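Local coordinates for protein type I polyketide synthase PikAII (Streptomyces venezuelae, PDB 3QP9) that contributes to modular polyketide assembly through a C2-type ketoreductase of Rossmann fold, a class that probably epimerises the growing chain rather than reducing it, at residues H156-V161 with A171-W176; D165-P170 with L422-G427; V254-A259 with L347-T352; L281-S286 with V319-L324. All blocks are in the same frame, centred on the assembly; numbering follows the deposited sequence.

Interaction 1. Residues H156-V161 with A171-W176; sequences HGAVSV and AQAMVW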
loop_
_atom_site.group_PDB
_atom_site.type_symbol
_atom_site.label_atom_id
_atom_site.label_comp_id
_atom_site.label_asym_id
_atom_site.label_seq_id
_atom_site.Cartn_x
_atom_site.Cartn_y
_atom_site.Cartn_z
ATOM N N HIS A 156 13.959 -2.927 -0.304
ATOM C CA HIS A 156 14.590 -2.851 -1.663
ATOM C C HIS A 156 13.541 -3.281 -2.644
ATOM O O HIS A 156 12.851 -4.263 -2.410
ATOM C CB HIS A 156 15.893 -3.735 -1.774
ATOM C CG HIS A 156 15.683 -5.187 -1.495
ATOM N ND1 HIS A 156 15.465 -6.106 -2.501
ATOM C CD2 HIS A 156 15.666 -5.891 -0.321
ATOM C CE1 HIS A 156 15.292 -7.310 -1.968
ATOM N NE2 HIS A 156 15.403 -7.209 -0.647
ATOM N N GLY A 157 13.398 -2.539 -3.736
ATOM C CA GLY A 157 12.399 -2.870 -4.790
ATOM C C GLY A 157 10.935 -2.604 -4.386
ATOM O O GLY A 157 10.036 -3.076 -5.046
ATOM N N ALA A 158 10.694 -1.911 -3.279
ATOM C CA ALA A 158 9.345 -1.687 -2.824
ATOM C C ALA A 158 8.509 -0.552 -3.508
ATOM O O ALA A 158 7.259 -0.562 -3.419
ATOM C CB ALA A 158 9.296 -1.575 -1.269
ATOM N N VAL A 159 9.162 0.446 -4.079
ATOM C CA VAL A 159 8.427 1.594 -4.657
ATOM C C VAL A 159 9.027 1.836 -6.046
ATOM O O VAL A 159 10.164 1.478 -6.312
ATOM C CB VAL A 159 8.502 2.853 -3.868
ATOM C CG1 VAL A 159 7.908 2.607 -2.338
ATOM C CG2 VAL A 159 9.997 3.332 -3.795
ATOM N N SER A 160 8.252 2.465 -6.875
ATOM C CA SER A 160 8.685 2.913 -8.227
ATOM C C SER A 160 8.793 4.453 -8.257
ATOM O O SER A 160 7.809 5.115 -8.015
ATOM C CB SER A 160 7.616 2.519 -9.229
ATOM O OG SER A 160 7.916 3.142 -10.499
ATOM N N VAL A 161 9.931 5.008 -8.594
ATOM C CA VAL A 161 10.112 6.478 -8.582
ATOM C C VAL A 161 9.696 7.068 -9.921
ATOM O O VAL A 161 9.580 8.315 -10.123
ATOM C CB VAL A 161 11.536 6.905 -8.248
ATOM C CG1 VAL A 161 11.932 6.374 -6.811
ATOM C CG2 VAL A 161 12.628 6.617 -9.326
ATOM N N ALA A 171 5.571 -7.152 -1.969
ATOM C CA ALA A 171 5.382 -7.439 -0.553
ATOM C C ALA A 171 6.068 -6.460 0.382
ATOM O O ALA A 171 5.506 -6.125 1.441
ATOM C CB ALA A 171 5.813 -8.897 -0.203
ATOM N N GLN A 172 7.246 -5.969 0.013
ATOM C CA GLN A 172 7.937 -4.976 0.901
ATOM C C GLN A 172 7.196 -3.627 0.938
ATOM O O GLN A 172 7.340 -2.883 1.890
ATOM C CB GLN A 172 9.414 -4.833 0.517
ATOM C CG GLN A 172 10.253 -6.092 0.856
ATOM C CD GLN A 172 11.696 -5.900 0.634
ATOM O OE1 GLN A 172 12.242 -4.870 1.043
ATOM N NE2 GLN A 172 12.390 -6.937 0.043
ATOM N N ALA A 173 6.466 -3.265 -0.133
ATOM C CA ALA A 173 5.624 -2.023 -0.057
ATOM C C ALA A 173 4.650 -2.109 1.106
ATOM O O ALA A 173 4.183 -1.072 1.504
ATOM C CB ALA A 173 4.815 -1.773 -1.382
ATOM N N MET A 174 4.312 -3.325 1.630
ATOM C CA MET A 174 3.342 -3.415 2.795
ATOM C C MET A 174 3.969 -2.852 4.048
ATOM O O MET A 174 3.281 -2.303 4.905
ATOM C CB MET A 174 2.865 -4.847 3.086
ATOM C CG MET A 174 2.240 -5.454 1.854
ATOM S SD MET A 174 1.185 -6.859 2.134
ATOM C CE MET A 174 2.493 -8.063 2.438
ATOM N N VAL A 175 5.288 -2.936 4.162
ATOM C CA VAL A 175 5.939 -2.246 5.252
ATOM C C VAL A 175 5.842 -0.719 5.147
ATOM O O VAL A 175 5.684 -0.011 6.153
ATOM C CB VAL A 175 7.378 -2.688 5.336
ATOM C CG1 VAL A 175 8.176 -1.720 6.212
ATOM C CG2 VAL A 175 7.378 -4.110 5.838
ATOM N N TRP A 176 5.896 -0.205 3.939
ATOM C CA TRP A 176 5.682 1.246 3.726
ATOM C C TRP A 176 4.283 1.599 4.147
ATOM O O TRP A 176 4.044 2.652 4.787
ATOM C CB TRP A 176 5.914 1.684 2.235
ATOM C CG TRP A 176 7.409 1.815 1.911
ATOM C CD1 TRP A 176 8.334 0.773 1.862
ATOM C CD2 TRP A 176 8.173 3.000 1.699
ATOM N NE1 TRP A 176 9.558 1.245 1.584
ATOM C CE2 TRP A 176 9.502 2.597 1.482
ATOM C CE3 TRP A 176 7.853 4.389 1.655
ATOM C CZ2 TRP A 176 10.549 3.504 1.231
ATOM C CZ3 TRP A 176 8.856 5.259 1.365
ATOM C CH2 TRP A 176 10.217 4.835 1.169
#
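Gln-172 reaches out from its helix to the end of strand 151-156. Its chain runs extended beyond CG, and OE1 accepts the backbone N of His-156 at 2.9 Å (156° at the hydrogen), the donor standing above the amide's carbonyl plane. The other branch of the amide, NE2, lies over one face of the His-156 imidazole, offset toward the rim, with ring and amide planes 80° apart. The His-156 CG sits between its backbone N and carbonyl carbon (chi1 59°), turning the ring back over the amide. Each has a second partner: His-156 ND1 bonds Ser-198 O, and Gln-172 NE2 bonds Glu-118 OE2.

Ala-158 supplies the close backbone approach. Its CB rests 3.7 Å from Gln-172 CB, while its O meets Ala-173 CB at 3.4 Å. One turn further along the helix Trp-176 offers its indole, and Val-159 CG1 of the loop stands over the five-membered ring, 4.2 Å from the centroid, in a CH-pi contact. The indole NE1 is hydrogen-bonded to Thr-155 OG1. Polar at one end and apolar at the other, this is the strand-to-helix turn of a Rossmann-like beta-alpha-beta unit, helix 170-185 leading from strand 151-156 to its parallel neighbour 190-196.

Interaction 2. Residues D165-P170 with L422-G427; sequences DHVTSP and LDALAG
Pro-170 lays the CB side of its ring on the methyl of Ala-424, the two CB atoms 3.8 Å apart, and the Pro-170 CA comes a little closer still to that methyl. Val-167 approaches the same alanine from further back along the loop. With CG1 anti to the backbone N (chi1 175°), that branch meets Ala-424 CB at 4.1 Å, while CG2 is left over the main chain and lies 3.6 Å from Gly-427 O. The isopropyl group rests on the Ala-424 carbonyl, CG1 and CG2 each 3.8 Å from Ala-424 O. With no side chain on Gly-427, Val-167 packs directly against its backbone.

Two Rossmann-like units meet here, as is general in the ketoreductases of modular synthases. The loop 165-170 leads into helix 170-185 of the first, and helix 413-426 belongs to the second; the latter probably corresponds to the helix that bears the active-site tyrosine in short-chain dehydrogenases.

Between these segments one hydrogen bond forms: Val-167 N donates to Gly-427 O at 3.0 Å, nearly straight at 168°, from well above the carbonyl plane. Gly-427 is itself fixed by its N, which donates to Ala-424 O at 3.0 Å, so the carbonyl is presented by a closed turn at the helix end. On the loop side, Ser-169 occupies the N-cap position of helix 170-185, where its OG takes up Gln-172 N.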
loop_
_atom_site.group_PDB
_atom_site.type_symbol
_atom_site.label_atom_id
_atom_site.label_comp_id
_atom_site.label_asym_id
_atom_site.label_seq_id
_atom_site.Cartn_x
_atom_site.Cartn_y
_atom_site.Cartn_z
ATOM N N ASP A 165 11.429 2.504 -13.518
ATOM C CA ASP A 165 11.913 1.957 -12.257
ATOM C C ASP A 165 10.789 1.065 -11.743
ATOM O O ASP A 165 9.804 1.591 -11.223
ATOM C CB ASP A 165 12.131 3.148 -11.284
ATOM C CG ASP A 165 12.662 2.689 -9.866
ATOM O OD1 ASP A 165 13.646 1.969 -9.820
ATOM O OD2 ASP A 165 12.144 3.101 -8.824
ATOM N N HIS A 166 10.859 -0.243 -11.981
ATOM C CA HIS A 166 9.761 -1.165 -11.611
ATOM C C HIS A 166 9.822 -1.632 -10.169
ATOM O O HIS A 166 10.884 -1.792 -9.633
ATOM C CB HIS A 166 9.747 -2.367 -12.553
ATOM C CG HIS A 166 9.848 -1.969 -13.992
ATOM N ND1 HIS A 166 8.958 -1.088 -14.574
ATOM C CD2 HIS A 166 10.762 -2.272 -14.940
ATOM C CE1 HIS A 166 9.302 -0.881 -15.831
ATOM N NE2 HIS A 166 10.389 -1.600 -16.082
ATOM N N VAL A 167 8.660 -1.810 -9.536
ATOM C CA VAL A 167 8.568 -2.483 -8.279
ATOM C C VAL A 167 8.944 -3.959 -8.515
ATOM O O VAL A 167 8.385 -4.566 -9.394
ATOM C CB VAL A 167 7.144 -2.419 -7.773
ATOM C CG1 VAL A 167 7.004 -3.260 -6.466
ATOM C CG2 VAL A 167 6.715 -0.895 -7.498
ATOM N N THR A 168 9.897 -4.478 -7.736
ATOM C CA THR A 168 10.305 -5.887 -7.803
ATOM C C THR A 168 9.841 -6.603 -6.541
ATOM O O THR A 168 9.746 -7.784 -6.570
ATOM C CB THR A 168 11.809 -6.080 -7.955
ATOM O OG1 THR A 168 12.486 -5.232 -7.015
ATOM C CG2 THR A 168 12.273 -5.775 -9.410
ATOM N N SER A 169 9.490 -5.899 -5.471
ATOM C CA SER A 169 8.925 -6.560 -4.242
ATOM C C SER A 169 7.679 -5.896 -3.676
ATOM O O SER A 169 7.753 -5.077 -2.787
ATOM C CB SER A 169 9.927 -6.686 -3.151
ATOM O OG SER A 169 9.154 -7.137 -2.052
ATOM N N PRO A 170 6.508 -6.221 -4.236
ATOM C CA PRO A 170 5.310 -5.613 -3.847
ATOM C C PRO A 170 5.063 -5.995 -2.397
ATOM O O PRO A 170 4.470 -5.206 -1.631
ATOM C CB PRO A 170 4.305 -6.277 -4.815
ATOM C CG PRO A 170 5.058 -7.555 -5.261
ATOM C CD PRO A 170 6.325 -6.967 -5.494
ATOM N N LEU A 422 -1.664 -3.625 -3.221
ATOM C CA LEU A 422 -2.386 -3.318 -4.532
ATOM C C LEU A 422 -1.718 -2.253 -5.347
ATOM O O LEU A 422 -1.531 -2.373 -6.629
ATOM C CB LEU A 422 -3.845 -2.909 -4.247
ATOM C CG LEU A 422 -4.620 -3.803 -3.319
ATOM C CD1 LEU A 422 -6.027 -3.295 -3.162
ATOM C CD2 LEU A 422 -4.691 -5.250 -3.982
ATOM N N ASP A 423 -1.363 -1.143 -4.672
ATOM C CA ASP A 423 -0.720 -0.010 -5.330
ATOM C C ASP A 423 0.649 -0.459 -5.855
ATOM O O ASP A 423 1.047 -0.128 -6.964
ATOM C CB ASP A 423 -0.543 1.187 -4.397
ATOM C CG ASP A 423 -1.813 1.742 -3.899
ATOM O OD1 ASP A 423 -1.794 2.232 -2.754
ATOM O OD2 ASP A 423 -2.819 1.914 -4.683
ATOM N N ALA A 424 1.337 -1.319 -5.131
ATOM C CA ALA A 424 2.610 -1.836 -5.677
ATOM C C ALA A 424 2.523 -2.760 -6.853
ATOM O O ALA A 424 3.455 -2.795 -7.649
ATOM C CB ALA A 424 3.417 -2.582 -4.582
ATOM N N LEU A 425 1.524 -3.655 -6.874
ATOM C CA LEU A 425 1.244 -4.492 -8.078
ATOM C C LEU A 425 1.164 -3.592 -9.273
ATOM O O LEU A 425 1.692 -3.921 -10.328
ATOM C CB LEU A 425 -0.044 -5.294 -7.896
ATOM C CG LEU A 425 -0.063 -6.540 -7.001
ATOM C CD1 LEU A 425 -1.463 -7.132 -7.012
ATOM C CD2 LEU A 425 0.914 -7.643 -7.458
ATOM N N ALA A 426 0.515 -2.423 -9.145
ATOM C CA ALA A 426 0.401 -1.523 -10.280
ATOM C C ALA A 426 1.734 -0.950 -10.794
ATOM O O ALA A 426 1.846 -0.512 -11.957
ATOM C CB ALA A 426 -0.615 -0.438 -9.996
ATOM N N GLY A 427 2.743 -0.928 -9.950
ATOM C CA GLY A 427 4.026 -0.421 -10.331
ATOM C C GLY A 427 5.052 -1.445 -10.854
ATOM O O GLY A 427 6.189 -1.055 -11.102
#

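Interaction 3. Residues V254-A259 with L347-T352; sequences VLVTGA and LHLPPT
Leu-347 and Leu-255 join two parallel strands at the centre of a Rossmann fold: strand 253-256 corresponds to the first strand of the unit and 343-348 to the fourth, neighbours in the classic order. Leu-347 uses both backbone polar atoms across the contact. Its N donates to Leu-255 O at 2.8 Å (171°), and its O takes Thr-257 N at 3.0 Å (166°), so the bonds bracket Val-256. The same Leu-347 O also receives the Val-256 CA-H, at 3.5 Å. On its far side Val-256 bonds to Leu-280 and His-282.

Past the strand ends, Leu-349 N donates to Thr-257 OG1 at 2.9 Å, though that oxygen's position is less certain. Leu-349 CB and CD1 each lie 3.6 Å from Thr-257 O, and CD1 meets Val-256 CG1 at 4.2 Å. The turn at Thr-257 and Gly-258 probably corresponds to the start of the cofactor loop of short-chain dehydrogenases, though only the first glycine of that motif is present. Gly-258 has positive phi (55°), and its lack of a side chain lets Leu-349 O come close. Further along 347-352, Lys-373 NZ donates to Pro-351 O. Between the diverging chains a water donates to Gly-258 O at 2.8 Å and to Leu-349 O at 3.2 Å.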
loop_
_atom_site.group_PDB
_atom_site.type_symbol
_atom_site.label_atom_id
_atom_site.label_comp_id
_atom_site.label_asym_id
_atom_site.label_seq_id
_atom_site.Cartn_x
_atom_site.Cartn_y
_atom_site.Cartn_z
ATOM N N VAL A 254 -16.992 -8.461 -18.426
ATOM C CA VAL A 254 -16.266 -7.678 -17.458
ATOM C C VAL A 254 -16.651 -8.303 -16.133
ATOM O O VAL A 254 -17.847 -8.539 -15.866
ATOM C CB VAL A 254 -16.689 -6.170 -17.471
ATOM C CG1 VAL A 254 -16.022 -5.479 -16.249
ATOM C CG2 VAL A 254 -16.241 -5.463 -18.834
ATOM N N LEU A 255 -15.645 -8.674 -15.387
ATOM C CA LEU A 255 -15.815 -9.266 -14.055
ATOM C C LEU A 255 -15.849 -8.193 -13.022
ATOM O O LEU A 255 -14.984 -7.356 -13.035
ATOM C CB LEU A 255 -14.681 -10.263 -13.809
ATOM C CG LEU A 255 -14.568 -10.738 -12.350
ATOM C CD1 LEU A 255 -15.727 -11.558 -11.926
ATOM C CD2 LEU A 255 -13.299 -11.577 -12.169
ATOM N N VAL A 256 -16.836 -8.254 -12.090
ATOM C CA VAL A 256 -16.881 -7.402 -10.975
ATOM C C VAL A 256 -16.931 -8.278 -9.746
ATOM O O VAL A 256 -17.814 -9.104 -9.611
ATOM C CB VAL A 256 -18.116 -6.498 -10.995
ATOM C CG1 VAL A 256 -18.086 -5.607 -9.813
ATOM C CG2 VAL A 256 -18.173 -5.684 -12.310
ATOM N N THR A 257 -16.011 -8.030 -8.822
ATOM C CA THR A 257 -15.958 -8.803 -7.639
ATOM C C THR A 257 -16.550 -8.038 -6.496
ATOM O O THR A 257 -16.699 -6.786 -6.524
ATOM C CB THR A 257 -14.493 -9.380 -7.271
ATOM O OG1 THR A 257 -13.694 -8.324 -6.672
ATOM C CG2 THR A 257 -13.812 -10.046 -8.493
ATOM N N GLY A 258 -16.872 -8.832 -5.478
ATOM C CA GLY A 258 -17.571 -8.428 -4.281
ATOM C C GLY A 258 -18.871 -7.757 -4.557
ATOM O O GLY A 258 -19.224 -6.784 -3.866
ATOM N N ALA A 259 -19.587 -8.281 -5.552
ATOM C CA ALA A 259 -20.870 -7.757 -6.053
ATOM C C ALA A 259 -22.036 -7.731 -5.086
ATOM O O ALA A 259 -23.073 -7.104 -5.394
ATOM C CB ALA A 259 -21.299 -8.509 -7.294
ATOM N N LEU A 347 -12.950 -5.606 -12.314
ATOM C CA LEU A 347 -13.085 -4.618 -11.302
ATOM C C LEU A 347 -13.038 -5.357 -9.996
ATOM O O LEU A 347 -13.971 -6.058 -9.651
ATOM C CB LEU A 347 -14.364 -3.713 -11.339
ATOM C CG LEU A 347 -14.499 -2.990 -12.681
ATOM C CD1 LEU A 347 -15.688 -1.955 -12.599
ATOM C CD2 LEU A 347 -13.228 -2.224 -12.997
ATOM N N HIS A 348 -11.903 -5.244 -9.321
ATOM C CA HIS A 348 -11.712 -5.988 -8.083
ATOM C C HIS A 348 -11.958 -5.182 -6.820
ATOM O O HIS A 348 -11.184 -4.287 -6.542
ATOM C CB HIS A 348 -10.354 -6.730 -8.027
ATOM C CG HIS A 348 -10.235 -7.616 -6.812
ATOM N ND1 HIS A 348 -9.119 -7.629 -5.996
ATOM C CD2 HIS A 348 -11.107 -8.501 -6.270
ATOM C CE1 HIS A 348 -9.302 -8.500 -5.011
ATOM N NE2 HIS A 348 -10.511 -9.035 -5.145
ATOM N N LEU A 349 -13.003 -5.526 -6.052
ATOM C CA LEU A 349 -13.420 -4.741 -4.883
ATOM C C LEU A 349 -13.337 -5.646 -3.669
ATOM O O LEU A 349 -14.318 -6.307 -3.336
ATOM C CB LEU A 349 -14.841 -4.145 -5.022
ATOM C CG LEU A 349 -14.989 -3.071 -6.107
ATOM C CD1 LEU A 349 -15.143 -3.718 -7.516
ATOM C CD2 LEU A 349 -16.248 -2.139 -5.767
ATOM N N PRO A 350 -12.139 -5.742 -3.060
ATOM C CA PRO A 350 -11.991 -6.618 -1.910
ATOM C C PRO A 350 -12.768 -6.136 -0.724
ATOM O O PRO A 350 -13.055 -4.940 -0.612
ATOM C CB PRO A 350 -10.485 -6.604 -1.624
ATOM C CG PRO A 350 -9.973 -5.347 -2.235
ATOM C CD PRO A 350 -10.821 -5.221 -3.505
ATOM N N PRO A 351 -13.113 -7.073 0.161
ATOM C CA PRO A 351 -13.982 -6.725 1.287
ATOM C C PRO A 351 -13.370 -5.699 2.217
ATOM O O PRO A 351 -12.133 -5.536 2.331
ATOM C CB PRO A 351 -14.304 -8.105 1.949
ATOM C CG PRO A 351 -13.220 -9.000 1.552
ATOM C CD PRO A 351 -12.787 -8.520 0.136
ATOM N N THR A 352 -14.239 -4.972 2.876
ATOM C CA THR A 352 -13.774 -4.058 3.878
ATOM C C THR A 352 -13.256 -4.886 5.079
ATOM O O THR A 352 -13.595 -6.047 5.252
ATOM C CB THR A 352 -14.816 -2.935 4.095
ATOM O OG1 THR A 352 -14.130 -1.696 4.348
ATOM C CG2 THR A 352 -15.750 -3.275 5.167
HETATM O O HOH W 1 -17.243 -5.087 -2.839
#

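Interaction 4. Residues L281-S286 with V319-L324; sequences LHTTPS and VVTCDL
Leu-281 and Val-320 begin the backbone bonding of two parallel strands: Val-320 N donates to Leu-281 O at 2.9 Å, and Val-320 O accepts Thr-283 N at 3.0 Å, so one residue grips the chain on both sides of His-282. The short strand axes are twisted by 31° against each other. Side chains add a bond at the next pair, Thr-321 OG1 donating to Thr-283 OG1 at 3.1 Å. The backbone N of Cys-322, just beyond, is buried here without a partner.

His-282 supplies the other polar link. A chi1 of 155° puts CG roughly opposite the backbone N and carries the ring to Cys-322, where NE2 donates to Cys-322 O at 2.7 Å, the oxygen lying close to the ring plane. ND1 takes a weak bond from Gly-258 N, consistent with a neutral ring protonated on NE2.

The remaining contacts are van der Waals and ring contacts. Leu-324 lies over one face of the imidazole, its CD1 3.8 Å from the centroid and almost on the ring normal, a CH-pi contact, while Cys-322 SG makes a sulfur-aromatic contact at the edge. Pro-285 CD rests 3.6 Å from Cys-322 O. Leu-281 CD1 meets Val-319 CG2 at 4.2 Å, and Leu-281 also packs on helix 304-313. These are the second and third strands of a Rossmann fold, 316-321 being outermost; in short-chain dehydrogenases the loops after them flank the adenosine half of the cofactor.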
loop_
_atom_site.group_PDB
_atom_site.type_symbol
_atom_site.label_atom_id
_atom_site.label_comp_id
_atom_site.label_asym_id
_atom_site.label_seq_id
_atom_site.Cartn_x
_atom_site.Cartn_y
_atom_site.Cartn_z
ATOM N N LEU A 281 -20.434 -11.567 -12.233
ATOM C CA LEU A 281 -20.524 -10.922 -10.938
ATOM C C LEU A 281 -20.105 -11.960 -9.909
ATOM O O LEU A 281 -20.755 -12.998 -9.803
ATOM C CB LEU A 281 -21.976 -10.497 -10.626
ATOM C CG LEU A 281 -22.605 -9.551 -11.646
ATOM C CD1 LEU A 281 -23.923 -9.221 -11.154
ATOM C CD2 LEU A 281 -21.763 -8.282 -11.788
ATOM N N HIS A 282 -19.049 -11.672 -9.137
ATOM C CA HIS A 282 -18.585 -12.600 -8.080
ATOM C C HIS A 282 -19.072 -12.052 -6.755
ATOM O O HIS A 282 -19.097 -10.796 -6.563
ATOM C CB HIS A 282 -17.063 -12.728 -8.093
ATOM C CG HIS A 282 -16.500 -13.120 -6.774
ATOM N ND1 HIS A 282 -16.407 -12.234 -5.718
ATOM C CD2 HIS A 282 -16.134 -14.326 -6.297
ATOM C CE1 HIS A 282 -15.932 -12.872 -4.662
ATOM N NE2 HIS A 282 -15.753 -14.143 -4.996
ATOM N N THR A 283 -19.546 -12.952 -5.889
ATOM C CA THR A 283 -19.860 -12.605 -4.506
ATOM C C THR A 283 -19.096 -13.435 -3.512
ATOM O O THR A 283 -18.821 -14.608 -3.727
ATOM C CB THR A 283 -21.350 -12.669 -4.095
ATOM O OG1 THR A 283 -21.792 -14.036 -4.087
ATOM C CG2 THR A 283 -22.186 -11.825 -5.049
ATOM N N THR A 284 -18.769 -12.785 -2.415
ATOM C CA THR A 284 -17.949 -13.378 -1.379
ATOM C C THR A 284 -18.843 -14.297 -0.596
ATOM O O THR A 284 -19.966 -13.909 -0.250
ATOM C CB THR A 284 -17.422 -12.284 -0.486
ATOM O OG1 THR A 284 -17.068 -11.157 -1.308
ATOM C CG2 THR A 284 -16.186 -12.775 0.287
ATOM N N PRO A 285 -18.375 -15.526 -0.343
ATOM C CA PRO A 285 -19.188 -16.578 0.316
ATOM C C PRO A 285 -19.862 -16.106 1.618
ATOM O O PRO A 285 -19.214 -15.447 2.413
ATOM C CB PRO A 285 -18.153 -17.679 0.600
ATOM C CG PRO A 285 -17.109 -17.476 -0.511
ATOM C CD PRO A 285 -16.993 -15.978 -0.599
ATOM N N SER A 286 -21.151 -16.409 1.798
ATOM C CA SER A 286 -21.935 -15.923 2.959
ATOM C C SER A 286 -21.453 -16.449 4.315
ATOM O O SER A 286 -20.944 -15.667 5.115
ATOM C CB SER A 286 -23.455 -16.181 2.788
ATOM O OG SER A 286 -23.848 -17.477 3.246
ATOM N N VAL A 319 -24.022 -14.810 -12.030
ATOM C CA VAL A 319 -23.500 -14.592 -10.674
ATOM C C VAL A 319 -22.792 -15.858 -10.243
ATOM O O VAL A 319 -23.370 -16.922 -10.403
ATOM C CB VAL A 319 -24.605 -14.308 -9.654
ATOM C CG1 VAL A 319 -24.021 -14.232 -8.247
ATOM C CG2 VAL A 319 -25.357 -13.041 -9.998
ATOM N N VAL A 320 -21.554 -15.735 -9.725
ATOM C CA VAL A 320 -20.788 -16.881 -9.237
ATOM C C VAL A 320 -20.287 -16.609 -7.783
ATOM O O VAL A 320 -20.069 -15.462 -7.381
ATOM C CB VAL A 320 -19.588 -17.238 -10.167
ATOM C CG1 VAL A 320 -18.745 -18.318 -9.503
ATOM C CG2 VAL A 320 -20.058 -17.779 -11.504
ATOM N N THR A 321 -20.135 -17.661 -6.991
ATOM C CA THR A 321 -19.734 -17.491 -5.608
ATOM C C THR A 321 -18.597 -18.425 -5.254
ATOM O O THR A 321 -18.720 -19.630 -5.376
ATOM C CB THR A 321 -20.937 -17.752 -4.662
ATOM O OG1 THR A 321 -22.042 -16.958 -5.110
ATOM C CG2 THR A 321 -20.590 -17.379 -3.218
ATOM N N CYS A 322 -17.497 -17.864 -4.769
ATOM C CA CYS A 322 -16.327 -18.653 -4.316
ATOM C C CYS A 322 -15.296 -17.732 -3.671
ATOM O O CYS A 322 -15.411 -16.493 -3.762
ATOM C CB CYS A 322 -15.679 -19.419 -5.441
ATOM S SG CYS A 322 -15.001 -18.266 -6.649
ATOM N N ASP A 323 -14.360 -18.370 -2.950
ATOM C CA ASP A 323 -13.338 -17.713 -2.181
ATOM C C ASP A 323 -12.189 -17.394 -3.129
ATOM O O ASP A 323 -11.433 -18.263 -3.534
ATOM C CB ASP A 323 -12.915 -18.616 -1.023
ATOM C CG ASP A 323 -11.800 -18.025 -0.185
ATOM O OD1 ASP A 323 -11.295 -18.813 0.672
ATOM O OD2 ASP A 323 -11.420 -16.801 -0.377
ATOM N N LEU A 324 -12.081 -16.126 -3.518
ATOM C CA LEU A 324 -11.013 -15.728 -4.447
ATOM C C LEU A 324 -9.612 -15.759 -3.765
ATOM O O LEU A 324 -8.635 -15.632 -4.445
ATOM C CB LEU A 324 -11.317 -14.336 -5.011
ATOM C CG LEU A 324 -12.434 -14.244 -6.087
ATOM C CD1 LEU A 324 -12.516 -12.788 -6.547
ATOM C CD2 LEU A 324 -12.264 -15.165 -7.259
#

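How the interactions relate
Interactions 1 and 2 adjoin, their centres 7 Å apart, and their segments alternate along the chain: the loop between strand 151-156 and helix 170-185 serves both, and Ala-173 packs on Ala-424. Interactions 3 and 4 form a second pair, 9 Å apart between centres, on neighbouring strands 253-256 and 278-283, where Val-256 O bonds to His-282 N. Both lie in the 251 residues that separate the segments of interaction 2, with 4 falling between the segments of 3. The centres of one pair lie 21 to 30 Å from those of the other. Interaction 1 lies within the first Rossmann-like half, 3 and 4 within the KR half at the C-terminal ends of its strands, and 2 joins the halves.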